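Long-range contact in PHB depolymerase (Penicillium funiculosum, PDB 2D81), which hydrolyses the polyester poly(3-hydroxybutyrate) with a circularly permuted alpha/beta hydrolase fold: residues Ser12-Gly17 / Ser222-Leu227. Numbering follows the deposited sequence.
Sequences SVSVSG and SLHVAL
H224 lies across the neighbouring strand with both ring nitrogens engaged: ND1 meets S14 OG at 2.8 Å and NE2 meets S16 OG at 2.7 Å, each hydroxyl in the ring plane at its edge. CG stands anti to the backbone N (chi1 -174°), which carries the ring over the adjacent strand and brings CE1 to 3.4 Å from V15 C. Serine suits positions 14 and 16, alternate residues on one sheet face, because its short arm brings a hydroxyl to each nitrogen; Y173 and Y247 hydrogen-bond to these same hydroxyls, S14 and S16 respectively. A leucine in place of H224 would probably leave both serine hydroxyls without their ring partner in a buried layer.

Parallel backbone pairing joins the strands. S14 N donates to L223 O (3.1 Å) and S14 O accepts V225 N; S16 N donates to V225 O (2.8 Å) and L227 N to S16 O. Lacking a CB, G17 brings its CA to 3.1 Å from L227 O, where a beta carbon would clash.

On the other face, beta-branched V15 puts CG2 3.8 Å from V225 CB and 4.1 Å from L227 CD1, apolar groups suited to a buried face; V225 and L227 also meet P261.

The pair sits inside the mixed central sheet, between strands 39-43 and 256-260. Helix 20-31 packs on V15 and L227, whereas helix 164-173 covers S14 and H224, giving the alpha/beta/alpha layering of the hydrolase fold.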
ATOM      1  N   SER A  12      -4.513  -6.909  14.153  1.00  9.36           N
ATOM      2  CA  SER A  12      -3.241  -6.194  14.101  1.00  8.39           C
ATOM      3  C   SER A  12      -2.796  -5.945  12.665  1.00  9.01           C
ATOM      4  O   SER A  12      -1.609  -5.727  12.404  1.00 10.97           O
ATOM      5  CB  SER A  12      -2.159  -6.992  14.830  1.00 11.66           C
ATOM      6  OG  SER A  12      -1.870  -8.192  14.134  1.00 13.90           O
ATOM      7  N   VAL A  13      -3.748  -5.978  11.739  1.00  7.73           N
ATOM      8  CA  VAL A  13      -3.436  -5.898  10.314  1.00  7.06           C
ATOM      9  C   VAL A  13      -3.531  -4.467   9.779  1.00  7.42           C
ATOM     10  O   VAL A  13      -4.440  -3.710  10.136  1.00  7.13           O
ATOM     11  CB  VAL A  13      -4.381  -6.811   9.494  1.00  6.15           C
ATOM     12  CG1 VAL A  13      -4.044  -6.720   8.011  1.00  7.88           C
ATOM     13  CG2 VAL A  13      -4.252  -8.257   9.973  1.00  7.42           C
ATOM     14  N   SER A  14      -2.582  -4.107   8.922  1.00  5.37           N
ATOM     15  CA  SER A  14      -2.561  -2.792   8.289  1.00  6.69           C
ATOM     16  C   SER A  14      -1.911  -2.893   6.912  1.00  6.08           C
ATOM     17  O   SER A  14      -1.421  -3.959   6.528  1.00  7.11           O
ATOM     18  CB  SER A  14      -1.782  -1.798   9.157  1.00  8.22           C
ATOM     19  OG  SER A  14      -0.440  -2.223   9.343  1.00  7.49           O
ATOM     20  N   VAL A  15      -1.908  -1.785   6.173  1.00  5.75           N
ATOM     21  CA  VAL A  15      -1.376  -1.764   4.813  1.00  5.88           C
ATOM     22  C   VAL A  15      -0.845  -0.375   4.447  1.00  6.54           C
ATOM     23  O   VAL A  15      -1.354   0.638   4.928  1.00  6.57           O
ATOM     24  CB  VAL A  15      -2.468  -2.179   3.788  1.00  4.97           C
ATOM     25  CG1 VAL A  15      -3.673  -1.242   3.899  1.00  5.04           C
ATOM     26  CG2 VAL A  15      -1.902  -2.154   2.375  1.00  4.91           C
ATOM     27  N   SER A  16       0.187  -0.335   3.605  1.00  5.59           N
ATOM     28  CA  SER A  16       0.671   0.922   3.030  1.00  5.67           C
ATOM     29  C   SER A  16       1.225   0.671   1.632  1.00  6.08           C
ATOM     30  O   SER A  16       1.390  -0.477   1.220  1.00  5.06           O
ATOM     31  CB  SER A  16       1.762   1.549   3.918  1.00  4.86           C
ATOM     32  OG  SER A  16       2.982   0.826   3.866  1.00  6.85           O
ATOM     33  N   GLY A  17       1.513   1.744   0.903  1.00  5.04           N
ATOM     34  CA  GLY A  17       2.078   1.589  -0.425  1.00  6.87           C
ATOM     35  C   GLY A  17       2.470   2.902  -1.068  1.00  6.53           C
ATOM     36  O   GLY A  17       2.119   3.974  -0.573  1.00  6.97           O
ATOM     37  N   SER A 222       2.179  -9.317  14.338  1.00  9.32           N
ATOM     38  CA  SER A 222       1.302  -8.456  13.555  1.00  8.37           C
ATOM     39  C   SER A 222       1.603  -8.625  12.072  1.00  8.73           C
ATOM     40  O   SER A 222       2.537  -9.335  11.702  1.00  7.50           O
ATOM     41  CB  SER A 222       1.497  -6.993  13.956  1.00  9.61           C
ATOM     42  OG  SER A 222       2.851  -6.597  13.802  1.00 11.13           O
ATOM     43  N   LEU A 223       0.818  -7.962  11.229  1.00  7.07           N
ATOM     44  CA  LEU A 223       0.988  -8.068   9.786  1.00  5.80           C
ATOM     45  C   LEU A 223       0.788  -6.716   9.107  1.00  5.37           C
ATOM     46  O   LEU A 223      -0.259  -6.082   9.259  1.00  5.67           O
ATOM     47  CB  LEU A 223      -0.011  -9.075   9.211  1.00  6.12           C
ATOM     48  CG  LEU A 223      -0.085  -9.185   7.682  1.00  6.49           C
ATOM     49  CD1 LEU A 223       1.221  -9.731   7.122  1.00  6.38           C
ATOM     50  CD2 LEU A 223      -1.242 -10.102   7.301  1.00  9.34           C
ATOM     51  N   HIS A 224       1.798  -6.284   8.362  1.00  7.24           N
ATOM     52  CA  HIS A 224       1.680  -5.102   7.517  1.00  5.28           C
ATOM     53  C   HIS A 224       1.856  -5.518   6.062  1.00  5.86           C
ATOM     54  O   HIS A 224       2.809  -6.221   5.717  1.00  6.78           O
ATOM     55  CB  HIS A 224       2.752  -4.072   7.881  1.00  6.57           C
ATOM     56  CG  HIS A 224       2.616  -2.770   7.152  1.00  5.88           C
ATOM     57  ND1 HIS A 224       1.630  -1.852   7.446  1.00  6.01           N
ATOM     58  CD2 HIS A 224       3.331  -2.239   6.131  1.00  5.92           C
ATOM     59  CE1 HIS A 224       1.746  -0.812   6.640  1.00  6.59           C
ATOM     60  NE2 HIS A 224       2.770  -1.022   5.832  1.00  5.77           N
ATOM     61  N   VAL A 225       0.929  -5.084   5.216  1.00  3.81           N
ATOM     62  CA  VAL A 225       1.017  -5.321   3.784  1.00  5.30           C
ATOM     63  C   VAL A 225       1.618  -4.081   3.129  1.00  5.26           C
ATOM     64  O   VAL A 225       1.093  -2.978   3.281  1.00  6.06           O
ATOM     65  CB  VAL A 225      -0.385  -5.583   3.187  1.00  5.84           C
ATOM     66  CG1 VAL A 225      -0.279  -5.882   1.695  1.00  7.12           C
ATOM     67  CG2 VAL A 225      -1.046  -6.744   3.918  1.00  8.65           C
ATOM     68  N   ALA A 226       2.726  -4.263   2.417  1.00  3.91           N
ATOM     69  CA  ALA A 226       3.399  -3.147   1.756  1.00  4.93           C
ATOM     70  C   ALA A 226       3.322  -3.293   0.237  1.00  5.41           C
ATOM     71  O   ALA A 226       3.749  -4.306  -0.321  1.00  6.35           O
ATOM     72  CB  ALA A 226       4.858  -3.077   2.204  1.00  4.14           C
ATOM     73  N   LEU A 227       2.782  -2.275  -0.426  1.00  5.61           N
ATOM     74  CA  LEU A 227       2.513  -2.347  -1.861  1.00  6.05           C
ATOM     75  C   LEU A 227       3.444  -1.472  -2.701  1.00  6.82           C
ATOM     76  O   LEU A 227       3.452  -0.249  -2.567  1.00  7.08           O
ATOM     77  CB  LEU A 227       1.059  -1.947  -2.133  1.00  5.76           C
ATOM     78  CG  LEU A 227      -0.014  -2.805  -1.456  1.00  8.63           C
ATOM     79  CD1 LEU A 227      -1.378  -2.164  -1.667  1.00  9.12           C
ATOM     80  CD2 LEU A 227       0.011  -4.219  -2.018  1.00 11.28           C
TER